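Local coordinates for protein tryptophan halogenase (Shewanella frigidimarina, PDB 2PYX) that probably acts as an FAD-dependent halogenase of the monooxygenase type, with tryptophan or a related compound as its likely substrate, at residues E60-S65 with Y168-N173; D85-Q90 with S268-C273; G151-S156 with N507-R512; A258-Y263 with P290-V295. All blocks are in the same frame, centred on the assembly; numbering follows the deposited sequence.

Contact 1 (E60-S65 with Y168-N173)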
loop_
_atom_site.group_PDB
_atom_site.type_symbol
_atom_site.label_atom_id
_atom_site.label_comp_id
_atom_site.label_asym_id
_atom_site.label_seq_id
_atom_site.Cartn_x
_atom_site.Cartn_y
_atom_site.Cartn_z
ATOM N N GLU A 60 9.761 2.070 1.310
ATOM C CA GLU A 60 8.361 1.720 1.357
ATOM C C GLU A 60 7.807 1.730 -0.051
ATOM O O GLU A 60 8.317 2.471 -0.898
ATOM C CB GLU A 60 7.606 2.751 2.194
ATOM C CG GLU A 60 6.219 2.304 2.536
ATOM C CD GLU A 60 5.595 3.115 3.663
ATOM O OE1 GLU A 60 6.276 4.018 4.170
ATOM O OE2 GLU A 60 4.434 2.824 4.042
ATOM N N GLY A 61 6.823 0.867 -0.310
ATOM C CA GLY A 61 6.131 0.816 -1.581
ATOM C C GLY A 61 4.758 1.482 -1.563
ATOM O O GLY A 61 4.087 1.613 -0.522
ATOM N N THR A 62 4.312 1.843 -2.763
ATOM C CA THR A 62 2.994 2.432 -2.980
ATOM C C THR A 62 2.217 1.673 -4.028
ATOM O O THR A 62 2.727 0.768 -4.681
ATOM C CB THR A 62 3.070 3.903 -3.421
ATOM O OG1 THR A 62 3.205 4.004 -4.838
ATOM C CG2 THR A 62 4.189 4.617 -2.775
ATOM N N TRP A 63 0.956 2.063 -4.154
ATOM C CA TRP A 63 0.076 1.600 -5.227
ATOM C C TRP A 63 0.068 2.713 -6.294
ATOM O O TRP A 63 0.574 3.812 -6.069
ATOM C CB TRP A 63 -1.346 1.212 -4.698
ATOM C CG TRP A 63 -1.365 -0.195 -4.124
ATOM C CD1 TRP A 63 -0.760 -0.611 -2.968
ATOM C CD2 TRP A 63 -1.959 -1.371 -4.705
ATOM N NE1 TRP A 63 -0.956 -1.959 -2.791
ATOM C CE2 TRP A 63 -1.691 -2.449 -3.835
ATOM C CE3 TRP A 63 -2.702 -1.616 -5.860
ATOM C CZ2 TRP A 63 -2.094 -3.749 -4.117
ATOM C CZ3 TRP A 63 -3.133 -2.886 -6.110
ATOM C CH2 TRP A 63 -2.841 -3.935 -5.255
ATOM N N PRO A 64 -0.522 2.419 -7.448
ATOM C CA PRO A 64 -0.609 3.442 -8.478
ATOM C C PRO A 64 -1.409 4.671 -8.107
ATOM O O PRO A 64 -1.231 5.707 -8.742
ATOM C CB PRO A 64 -1.269 2.705 -9.634
ATOM C CG PRO A 64 -0.926 1.250 -9.432
ATOM C CD PRO A 64 -0.956 1.093 -7.927
ATOM N N SER A 65 -2.260 4.556 -7.094
ATOM C CA SER A 65 -2.984 5.698 -6.549
ATOM C C SER A 65 -2.060 6.866 -6.198
ATOM O O SER A 65 -2.467 8.039 -6.287
ATOM C CB SER A 65 -3.751 5.254 -5.313
ATOM O OG SER A 65 -2.892 4.567 -4.414
ATOM N N TYR A 168 1.846 1.997 -12.739
ATOM C CA TYR A 168 2.927 1.946 -11.784
ATOM C C TYR A 168 2.633 2.767 -10.555
ATOM O O TYR A 168 1.859 3.715 -10.595
ATOM C CB TYR A 168 4.250 2.410 -12.401
ATOM C CG TYR A 168 4.363 3.877 -12.735
ATOM C CD1 TYR A 168 3.941 4.368 -13.981
ATOM C CD2 TYR A 168 4.922 4.785 -11.849
ATOM C CE1 TYR A 168 4.047 5.698 -14.294
ATOM C CE2 TYR A 168 5.035 6.115 -12.157
ATOM C CZ TYR A 168 4.581 6.587 -13.376
ATOM O OH TYR A 168 4.714 7.934 -13.684
ATOM N N GLY A 169 3.231 2.318 -9.449
ATOM C CA GLY A 169 3.443 3.138 -8.255
ATOM C C GLY A 169 4.943 3.301 -8.038
ATOM O O GLY A 169 5.737 3.247 -8.981
ATOM N N TYR A 170 5.334 3.457 -6.781
ATOM C CA TYR A 170 6.714 3.755 -6.444
ATOM C C TYR A 170 7.281 2.911 -5.300
ATOM O O TYR A 170 6.555 2.402 -4.454
ATOM C CB TYR A 170 6.874 5.227 -6.056
ATOM C CG TYR A 170 6.308 6.208 -7.074
ATOM C CD1 TYR A 170 7.063 6.613 -8.171
ATOM C CD2 TYR A 170 5.040 6.739 -6.898
ATOM C CE1 TYR A 170 6.554 7.527 -9.084
ATOM C CE2 TYR A 170 4.505 7.627 -7.806
ATOM C CZ TYR A 170 5.276 8.022 -8.895
ATOM O OH TYR A 170 4.753 8.935 -9.785
ATOM N N HIS A 171 8.606 2.818 -5.294
ATOM C CA HIS A 171 9.383 2.567 -4.082
ATOM C C HIS A 171 9.995 3.912 -3.690
ATOM O O HIS A 171 10.494 4.631 -4.565
ATOM C CB HIS A 171 10.503 1.572 -4.360
ATOM C CG HIS A 171 10.031 0.215 -4.768
ATOM N ND1 HIS A 171 10.527 -0.447 -5.874
ATOM C CD2 HIS A 171 9.136 -0.626 -4.195
ATOM C CE1 HIS A 171 9.935 -1.625 -5.972
ATOM N NE2 HIS A 171 9.086 -1.758 -4.966
ATOM N N LEU A 172 9.971 4.236 -2.399
ATOM C CA LEU A 172 10.417 5.557 -1.950
ATOM C C LEU A 172 11.024 5.504 -0.555
ATOM O O LEU A 172 10.825 4.539 0.172
ATOM C CB LEU A 172 9.247 6.567 -1.998
ATOM C CG LEU A 172 7.972 6.245 -1.184
ATOM C CD1 LEU A 172 8.071 6.566 0.324
ATOM C CD2 LEU A 172 6.740 6.968 -1.740
ATOM N N ASN A 173 11.758 6.557 -0.216
ATOM C CA ASN A 173 12.226 6.793 1.163
ATOM C C ASN A 173 11.148 7.639 1.860
ATOM O O ASN A 173 10.920 8.800 1.480
ATOM C CB ASN A 173 13.561 7.537 1.091
ATOM C CG ASN A 173 14.125 7.921 2.456
ATOM O OD1 ASN A 173 13.411 8.389 3.351
ATOM N ND2 ASN A 173 15.461 7.805 2.581
#

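Contact 2 (D85-Q90 with S268-C273)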
loop_
_atom_site.group_PDB
_atom_site.type_symbol
_atom_site.label_atom_id
_atom_site.label_comp_id
_atom_site.label_asym_id
_atom_site.label_seq_id
_atom_site.Cartn_x
_atom_site.Cartn_y
_atom_site.Cartn_z
ATOM N N ASP A 85 14.364 9.662 -3.313
ATOM C CA ASP A 85 15.102 8.448 -3.659
ATOM C C ASP A 85 14.151 7.390 -4.207
ATOM O O ASP A 85 14.173 6.247 -3.787
ATOM C CB ASP A 85 15.869 7.924 -2.432
ATOM C CG ASP A 85 16.988 6.947 -2.794
ATOM O OD1 ASP A 85 17.334 6.828 -3.985
ATOM O OD2 ASP A 85 17.531 6.310 -1.871
ATOM N N ALA A 86 13.327 7.782 -5.156
ATOM C CA ALA A 86 12.271 6.896 -5.639
ATOM C C ALA A 86 12.663 6.105 -6.889
ATOM O O ALA A 86 13.513 6.525 -7.683
ATOM C CB ALA A 86 11.032 7.693 -5.934
ATOM N N SER A 87 12.055 4.928 -7.017
ATOM C CA SER A 87 12.086 4.151 -8.249
ATOM C C SER A 87 10.650 3.712 -8.564
ATOM O O SER A 87 9.725 3.877 -7.745
ATOM C CB SER A 87 13.019 2.941 -8.128
ATOM O OG SER A 87 13.208 2.304 -9.383
ATOM N N PHE A 88 10.439 3.153 -9.761
ATOM C CA PHE A 88 9.116 2.730 -10.209
ATOM C C PHE A 88 8.827 1.337 -9.746
ATOM O O PHE A 88 9.649 0.451 -9.917
ATOM C CB PHE A 88 9.031 2.788 -11.740
ATOM C CG PHE A 88 9.408 4.124 -12.289
ATOM C CD1 PHE A 88 8.547 5.202 -12.179
ATOM C CD2 PHE A 88 10.643 4.315 -12.860
ATOM C CE1 PHE A 88 8.934 6.443 -12.666
ATOM C CE2 PHE A 88 11.030 5.556 -13.326
ATOM C CZ PHE A 88 10.179 6.606 -13.227
ATOM N N LYS A 89 7.617 1.140 -9.221
ATOM C CA LYS A 89 7.154 -0.178 -8.770
ATOM C C LYS A 89 5.975 -0.604 -9.648
ATOM O O LYS A 89 4.993 0.116 -9.740
ATOM C CB LYS A 89 6.699 -0.086 -7.316
ATOM C CG LYS A 89 6.025 -1.331 -6.781
ATOM C CD LYS A 89 5.473 -1.119 -5.387
ATOM C CE LYS A 89 4.636 -2.294 -4.965
ATOM N NZ LYS A 89 3.897 -1.940 -3.716
ATOM N N GLN A 90 6.055 -1.775 -10.259
ATOM C CA GLN A 90 5.025 -2.300 -11.157
ATOM C C GLN A 90 4.210 -3.463 -10.615
ATOM O O GLN A 90 3.398 -4.055 -11.334
ATOM C CB GLN A 90 5.658 -2.668 -12.508
ATOM C CG GLN A 90 6.106 -1.432 -13.248
ATOM C CD GLN A 90 6.640 -1.774 -14.609
ATOM O OE1 GLN A 90 5.884 -2.142 -15.517
ATOM N NE2 GLN A 90 7.957 -1.689 -14.750
ATOM N N SER A 268 24.251 -1.212 -10.439
ATOM C CA SER A 268 23.559 -2.500 -10.393
ATOM C C SER A 268 22.115 -2.312 -10.852
ATOM O O SER A 268 21.526 -1.265 -10.601
ATOM C CB SER A 268 23.541 -3.091 -8.982
ATOM O OG SER A 268 24.837 -3.472 -8.560
ATOM N N PRO A 269 21.544 -3.328 -11.518
ATOM C CA PRO A 269 20.166 -3.164 -11.978
ATOM C C PRO A 269 19.184 -3.011 -10.818
ATOM O O PRO A 269 19.366 -3.638 -9.761
ATOM C CB PRO A 269 19.871 -4.459 -12.728
ATOM C CG PRO A 269 21.203 -5.069 -13.009
ATOM C CD PRO A 269 22.080 -4.649 -11.878
ATOM N N ILE A 270 18.162 -2.192 -11.040
ATOM C CA ILE A 270 17.082 -1.961 -10.067
ATOM C C ILE A 270 15.892 -2.804 -10.495
ATOM O O ILE A 270 15.492 -2.756 -11.649
ATOM C CB ILE A 270 16.679 -0.491 -10.045
ATOM C CG1 ILE A 270 17.878 0.419 -9.698
ATOM C CG2 ILE A 270 15.561 -0.246 -9.045
ATOM C CD1 ILE A 270 17.622 1.879 -9.977
ATOM N N ALA A 271 15.328 -3.577 -9.569
ATOM C CA ALA A 271 14.182 -4.443 -9.855
ATOM C C ALA A 271 12.936 -3.591 -10.125
ATOM O O ALA A 271 12.797 -2.500 -9.579
ATOM C CB ALA A 271 13.940 -5.364 -8.686
ATOM N N SER A 272 12.055 -4.082 -11.001
ATOM C CA SER A 272 10.855 -3.351 -11.384
ATOM C C SER A 272 9.720 -3.495 -10.376
ATOM O O SER A 272 8.789 -2.695 -10.409
ATOM C CB SER A 272 10.350 -3.817 -12.731
ATOM O OG SER A 272 11.332 -3.615 -13.757
ATOM N N CYS A 273 9.807 -4.512 -9.525
ATOM C CA CYS A 273 8.739 -4.829 -8.554
ATOM C C CYS A 273 9.319 -5.010 -7.161
ATOM O O CYS A 273 10.498 -5.274 -6.997
ATOM C CB CYS A 273 8.061 -6.125 -8.952
ATOM S SG CYS A 273 7.269 -6.066 -10.548
HETATM O O HOH W 1 11.937 -0.171 -8.551
#

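Contact 3 (G151-S156 with N507-R512)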
loop_
_atom_site.group_PDB
_atom_site.type_symbol
_atom_site.label_atom_id
_atom_site.label_comp_id
_atom_site.label_asym_id
_atom_site.label_seq_id
_atom_site.Cartn_x
_atom_site.Cartn_y
_atom_site.Cartn_z
ATOM N N GLY A 151 13.512 -6.407 -16.376
ATOM C CA GLY A 151 13.967 -5.243 -15.645
ATOM C C GLY A 151 13.587 -3.920 -16.269
ATOM O O GLY A 151 14.258 -2.898 -16.026
ATOM N N LEU A 152 12.493 -3.910 -17.011
ATOM C CA LEU A 152 12.113 -2.705 -17.712
ATOM C C LEU A 152 11.160 -1.786 -16.936
ATOM O O LEU A 152 10.403 -2.242 -16.058
ATOM C CB LEU A 152 11.521 -3.045 -19.063
ATOM C CG LEU A 152 12.363 -3.961 -19.984
ATOM C CD1 LEU A 152 11.608 -4.271 -21.252
ATOM C CD2 LEU A 152 13.692 -3.272 -20.295
ATOM N N ALA A 153 11.196 -0.513 -17.300
ATOM C CA ALA A 153 10.416 0.515 -16.643
ATOM C C ALA A 153 8.950 0.508 -17.143
ATOM O O ALA A 153 8.616 -0.205 -18.085
ATOM C CB ALA A 153 11.043 1.842 -16.882
ATOM N N PRO A 154 8.059 1.267 -16.474
ATOM C CA PRO A 154 6.659 1.370 -16.925
ATOM C C PRO A 154 6.366 2.482 -17.938
ATOM O O PRO A 154 5.221 2.668 -18.341
ATOM C CB PRO A 154 5.917 1.734 -15.625
ATOM C CG PRO A 154 6.921 2.491 -14.851
ATOM C CD PRO A 154 8.264 1.964 -15.193
ATOM N N LYS A 155 7.406 3.229 -18.299
ATOM C CA LYS A 155 7.245 4.386 -19.177
ATOM C C LYS A 155 8.601 4.737 -19.781
ATOM O O LYS A 155 9.601 4.184 -19.399
ATOM C CB LYS A 155 6.652 5.582 -18.395
ATOM C CG LYS A 155 7.571 6.113 -17.282
ATOM C CD LYS A 155 6.861 7.072 -16.348
ATOM C CE LYS A 155 6.406 8.355 -17.025
ATOM N NZ LYS A 155 5.674 9.300 -16.079
ATOM N N SER A 156 8.590 5.671 -20.733
ATOM C CA SER A 156 9.791 6.146 -21.414
ATOM C C SER A 156 10.097 7.562 -20.958
ATOM O O SER A 156 9.243 8.215 -20.356
ATOM C CB SER A 156 9.538 6.161 -22.922
ATOM O OG SER A 156 8.483 7.057 -23.242
ATOM N N ASN A 507 11.069 -1.555 -26.703
ATOM C CA ASN A 507 11.141 -0.115 -26.667
ATOM C C ASN A 507 11.363 0.516 -25.287
ATOM O O ASN A 507 11.924 1.606 -25.179
ATOM C CB ASN A 507 9.927 0.387 -27.402
ATOM C CG ASN A 507 10.055 0.140 -28.912
ATOM O OD1 ASN A 507 10.884 0.797 -29.576
ATOM N ND2 ASN A 507 9.312 -0.847 -29.446
ATOM N N LEU A 508 10.996 -0.186 -24.221
ATOM C CA LEU A 508 11.106 0.405 -22.880
ATOM C C LEU A 508 12.524 0.332 -22.329
ATOM O O LEU A 508 13.281 -0.602 -22.632
ATOM C CB LEU A 508 10.144 -0.298 -21.902
ATOM C CG LEU A 508 8.649 -0.018 -22.052
ATOM C CD1 LEU A 508 7.814 -1.056 -21.289
ATOM C CD2 LEU A 508 8.288 1.386 -21.614
ATOM N N PRO A 509 12.915 1.346 -21.533
ATOM C CA PRO A 509 14.218 1.358 -20.909
ATOM C C PRO A 509 14.254 0.491 -19.658
ATOM O O PRO A 509 13.190 0.197 -19.069
ATOM C CB PRO A 509 14.370 2.806 -20.486
ATOM C CG PRO A 509 12.959 3.264 -20.187
ATOM C CD PRO A 509 12.118 2.547 -21.189
ATOM N N THR A 510 15.447 0.134 -19.225
ATOM C CA THR A 510 15.608 -0.413 -17.882
ATOM C C THR A 510 15.351 0.688 -16.852
ATOM O O THR A 510 15.397 1.888 -17.138
ATOM C CB THR A 510 16.998 -0.966 -17.633
ATOM O OG1 THR A 510 17.952 0.101 -17.675
ATOM C CG2 THR A 510 17.350 -2.040 -18.626
ATOM N N ASN A 511 15.086 0.279 -15.614
ATOM C CA ASN A 511 14.828 1.253 -14.593
ATOM C C ASN A 511 15.977 2.206 -14.392
ATOM O O ASN A 511 15.747 3.396 -14.344
ATOM C CB ASN A 511 14.491 0.565 -13.283
ATOM C CG ASN A 511 13.200 -0.211 -13.377
ATOM O OD1 ASN A 511 12.152 0.364 -13.678
ATOM N ND2 ASN A 511 13.271 -1.507 -13.131
ATOM N N ARG A 512 17.203 1.692 -14.287
ATOM C CA ARG A 512 18.347 2.569 -14.048
ATOM C C ARG A 512 18.588 3.499 -15.247
ATOM O O ARG A 512 18.824 4.687 -15.051
ATOM C CB ARG A 512 19.629 1.809 -13.682
ATOM C CG ARG A 512 20.650 2.784 -13.078
ATOM C CD ARG A 512 21.819 2.115 -12.421
ATOM N NE ARG A 512 21.529 1.354 -11.206
ATOM C CZ ARG A 512 21.359 1.865 -9.987
ATOM N NH1 ARG A 512 21.301 3.173 -9.776
ATOM N NH2 ARG A 512 21.164 1.042 -8.967
#

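Contact 4 (A258-Y263 with P290-V295)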
loop_
_atom_site.group_PDB
_atom_site.type_symbol
_atom_site.label_atom_id
_atom_site.label_comp_id
_atom_site.label_asym_id
_atom_site.label_seq_id
_atom_site.Cartn_x
_atom_site.Cartn_y
_atom_site.Cartn_z
ATOM N N ALA A 258 14.472 -5.635 9.967
ATOM C CA ALA A 258 14.673 -4.806 8.774
ATOM C C ALA A 258 16.088 -4.228 8.683
ATOM O O ALA A 258 16.727 -3.970 9.706
ATOM C CB ALA A 258 13.692 -3.687 8.781
ATOM N N ILE A 259 16.556 -4.022 7.455
ATOM C CA ILE A 259 17.930 -3.556 7.241
ATOM C C ILE A 259 18.058 -2.944 5.847
ATOM O O ILE A 259 17.400 -3.369 4.893
ATOM C CB ILE A 259 18.919 -4.724 7.438
ATOM C CG1 ILE A 259 20.359 -4.195 7.565
ATOM C CG2 ILE A 259 18.824 -5.751 6.350
ATOM C CD1 ILE A 259 21.342 -5.240 8.034
ATOM N N GLN A 260 18.914 -1.940 5.714
ATOM C CA GLN A 260 19.235 -1.477 4.370
ATOM C C GLN A 260 20.454 -2.247 3.852
ATOM O O GLN A 260 21.298 -2.704 4.628
ATOM C CB GLN A 260 19.385 0.036 4.294
ATOM C CG GLN A 260 20.275 0.679 5.284
ATOM C CD GLN A 260 20.597 2.107 4.892
ATOM O OE1 GLN A 260 21.599 2.361 4.221
ATOM N NE2 GLN A 260 19.741 3.044 5.289
ATOM N N VAL A 261 20.482 -2.441 2.538
ATOM C CA VAL A 261 21.424 -3.310 1.842
ATOM C C VAL A 261 21.976 -2.524 0.629
ATOM O O VAL A 261 21.237 -2.210 -0.299
ATOM C CB VAL A 261 20.691 -4.577 1.311
ATOM C CG1 VAL A 261 21.625 -5.484 0.552
ATOM C CG2 VAL A 261 20.000 -5.334 2.446
ATOM N N PRO A 262 23.281 -2.209 0.620
ATOM C CA PRO A 262 23.797 -1.565 -0.598
ATOM C C PRO A 262 23.803 -2.511 -1.790
ATOM O O PRO A 262 23.821 -3.734 -1.620
ATOM C CB PRO A 262 25.233 -1.185 -0.218
ATOM C CG PRO A 262 25.591 -2.116 0.859
ATOM C CD PRO A 262 24.332 -2.395 1.636
ATOM N N TYR A 263 23.724 -1.942 -2.991
ATOM C CA TYR A 263 23.994 -2.681 -4.214
ATOM C C TYR A 263 25.485 -2.987 -4.269
ATOM O O TYR A 263 26.287 -2.269 -3.679
ATOM C CB TYR A 263 23.629 -1.851 -5.442
ATOM C CG TYR A 263 22.145 -1.658 -5.622
ATOM C CD1 TYR A 263 21.316 -2.745 -5.828
ATOM C CD2 TYR A 263 21.579 -0.394 -5.585
ATOM C CE1 TYR A 263 19.929 -2.579 -5.990
ATOM C CE2 TYR A 263 20.206 -0.219 -5.751
ATOM C CZ TYR A 263 19.394 -1.311 -5.951
ATOM O OH TYR A 263 18.022 -1.146 -6.120
ATOM N N PRO A 290 17.064 3.605 -5.918
ATOM C CA PRO A 290 18.237 3.818 -6.764
ATOM C C PRO A 290 19.569 3.613 -6.041
ATOM O O PRO A 290 20.493 3.103 -6.645
ATOM C CB PRO A 290 18.084 5.277 -7.196
ATOM C CG PRO A 290 16.642 5.580 -7.066
ATOM C CD PRO A 290 16.181 4.779 -5.877
ATOM N N THR A 291 19.637 4.022 -4.775
ATOM C CA THR A 291 20.883 4.062 -4.012
ATOM C C THR A 291 21.166 2.750 -3.261
ATOM O O THR A 291 22.304 2.460 -2.927
ATOM C CB THR A 291 20.858 5.239 -3.007
ATOM O OG1 THR A 291 19.697 5.147 -2.161
ATOM C CG2 THR A 291 20.787 6.586 -3.751
ATOM N N ARG A 292 20.130 1.955 -2.998
ATOM C CA ARG A 292 20.281 0.771 -2.146
ATOM C C ARG A 292 18.967 0.021 -2.117
ATOM O O ARG A 292 18.005 0.495 -2.689
ATOM C CB ARG A 292 20.583 1.184 -0.719
ATOM C CG ARG A 292 19.542 2.127 -0.152
ATOM C CD ARG A 292 19.852 2.556 1.259
ATOM N NE ARG A 292 18.721 3.267 1.853
ATOM C CZ ARG A 292 17.600 2.692 2.306
ATOM N NH1 ARG A 292 17.422 1.374 2.251
ATOM N NH2 ARG A 292 16.638 3.452 2.815
ATOM N N LYS A 293 18.955 -1.117 -1.436
ATOM C CA LYS A 293 17.719 -1.880 -1.195
ATOM C C LYS A 293 17.326 -1.819 0.282
ATOM O O LYS A 293 18.164 -1.644 1.173
ATOM C CB LYS A 293 17.891 -3.337 -1.599
ATOM C CG LYS A 293 18.080 -3.545 -3.097
ATOM C CD LYS A 293 18.501 -4.947 -3.453
ATOM C CE LYS A 293 20.006 -5.137 -3.259
ATOM N NZ LYS A 293 20.446 -6.542 -3.505
ATOM N N GLY A 294 16.028 -1.931 0.527
ATOM C CA GLY A 294 15.494 -2.144 1.875
ATOM C C GLY A 294 14.998 -3.557 1.933
ATOM O O GLY A 294 14.275 -3.990 1.027
ATOM N N VAL A 295 15.411 -4.290 2.969
ATOM C CA VAL A 295 15.091 -5.716 3.109
ATOM C C VAL A 295 14.541 -5.953 4.519
ATOM O O VAL A 295 15.017 -5.360 5.475
ATOM C CB VAL A 295 16.331 -6.618 2.841
ATOM C CG1 VAL A 295 16.032 -8.073 3.086
ATOM C CG2 VAL A 295 16.797 -6.453 1.415
HETATM O O HOH W 2 22.973 -5.934 -2.827
#

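Contact 1 (E60-S65 with Y168-N173)
Thr62 OG1 is gripped from two directions: it accepts a hydrogen bond from Tyr170 N at 2.9 Å across the contact and donates to Trp63 O, also at 2.9 Å, from above the plane of that carbonyl. With chi1 at 87°, OG1 lies between the backbone N and the carbonyl carbon, reaching toward the Tyr170 backbone, while CG2 meets Leu172 CD2 at 3.6 Å, the two side chains crossing at about a right angle. The hydroxyl thus replaces a main-chain carbonyl as acceptor just where strand 60-61 runs out; Thr62 N still bonds to Tyr170 O. Farther back, Glu60 and Leu172 form an antiparallel hydrogen-bonded pair, with Leu172 N 2.8 Å from Glu60 O. Gly61 and His171 follow as a non-hydrogen-bonded pair. Gly169, lacking a side chain, lets OG1 of Thr62 approach its CA to 3.5 Å, and beyond it Pro64 CB lies 3.4 Å from Tyr168 O. The short strand 60-61 edges strand 169-172, whose other neighbour is strand 87-95. Helix 363-377 touches Glu60 and Thr62, helix 65-73 packs on Tyr170, and Asn173 caps the start of helix 174-187, which also covers Leu172.

Contact 2 (D85-Q90 with S268-C273)
Gln90 N donates to Ser272 O at 2.9 Å, arriving in the carbonyl plane with an N-H...O angle of 150°. The same oxygen is approached by Lys89 CA at 3.4 Å, a CA-H...O contact beside the main bond. Around this point the fit is close: Cys273 SG lies 4.0 Å from Gln90 C, and Gln90 NE2 passes 3.8 Å from Ser272 CB. Toward the start of the strand the backbones separate, and a water fills the interval, 2.7 Å from both Phe88 O and Ala271 O. In one of its two conformers Ser87 places OG 2.9 Å from this water and 3.5 Å from Ile270 CG2, which is anti to its own backbone N and directed at this spot. A second shell sets these groups in place. Ser272 OG bonds to Leu152 O, Gln90 OE1 takes a bond from Gln144 NE2, and helix 511-520 touches Ser87, Phe88 and Ile270. Lys89, the predicted active-site lysine, extends fully away from the loop, and its NZ bonds to Thr62 O. The loop 268-273 leads straight into strand 274-279, which pairs in parallel with strand 87-95; the contact is the entry to that pairing, in the mixed sheet that carries the lysine expected at the halogenation site of flavin-dependent tryptophan halogenases.

Contact 3 (G151-S156 with N507-R512)
Leu152 and Thr510 bring their backbones together in a single bridge, where the Schellman motif that ends helix 144-149 at Gly151 meets the N-cap of helix 511-520. The tight part is built on Ala153 N, which donates to Pro509 O at 2.8 Å in a nearly straight bond of 164°. A weak bond from Asn511 N to Gly151 O, 3.3 Å long, lies on the other side of the bridge. Ala153 faces the partner segment, its CB against Pro509 CG at 4.1 Å. Buried Leu508 reaches Ala153 O with CD1 at 3.4 Å and Lys155 O with CD2 at 3.8 Å. Thr510 points away overall, although its CB still touches Gly151 O; its side chain caps the helix, and Glu513 OE2 in return accepts Thr510 N, the reciprocal half of a capping box. Asn511, with CG anti to the carbonyl carbon (chi1 -65°), lays OD1 against Ala153 CA at 3.4 Å and sends ND2 to Ile270 O and Ser272 OG. With an alanine in place of Asn511, Ile270 O and Ser272 OG would probably lose this amide donor and a gap would open beside Ala153. Packing is slacker toward the outer side, where Pro509 and Thr510 are partly exposed and Ser156 CA comes only within 4.3 Å of Pro509 CD. Close by, Lys155 O is buried without a polar partner in the model, and Pro509 CD sits 3.5 Å from it.

Contact 4 (A258-Y263 with P290-V295)
Lys293 and Val261 form a hydrogen-bonded pair in an antiparallel pairing of strands 255-262 and 292-299, with Lys293 N 2.8 Å from Val261 O. Ile259 and Val295 make a second such pair, and Val261 CG2 packs on Val295 CG2 at 3.5 Å, on the face that helix 306-317 covers. The Lys293 side chain, on this same face, begins with CB beside Val261 O. Its CG comes to Tyr263 CE1 at 3.6 Å, CD stays beside that atom, and a bend at chi3 (-81°) keeps CE against the same flank of the ring, 3.7 Å from CD1. NZ then bonds to a water at 2.7 Å, which donates to Pro262 O. Tyr263 meets Pro290 O with its edge, CE2 at 3.5 Å, and its OH bonds to Leu289 O. Replacing Tyr263 by an alanine would probably set the aliphatic part of Lys293 free to turn and leave Leu289 O without its phenol donor. On the other face of the sheet, Gln260 crosses Arg292 at about a right angle; Arg292 NH1 bonds to Val58 O, and the Gln260 amide stacks on the Arg292 guanidinium, planes 14° apart, with NE2 3.6 Å above the guanidinium plane and offset toward the rim.

How the contacts relate
Contacts 1, 2 and 4 all reach one mixed sheet. Contacts 1 and 2, with centres about 10 Å apart, join where Lys89 N lies 2.8 Å from Gly169 O and His171 N 2.9 Å from Ser87 O, placing strand 87-95 beside strand 169-172. Lys89, the predicted active-site residue, lies in contact 2 and bonds through NZ to Thr62 O of contact 1, where the side chain of Trp63 is about 4 Å from that of Glu361, predicted to bind tryptophan. Contact 3 touches contact 2, with Arg512 NE 2.7 Å from Ser268 O, and meets contact 1 where Lys155 NZ bonds to Tyr168 OH. Contact 4 packs on contact 2 through Pro290 CG, 3.3 Å from Ala86 O, its Pro290 side chain about 11 Å from that of Lys89.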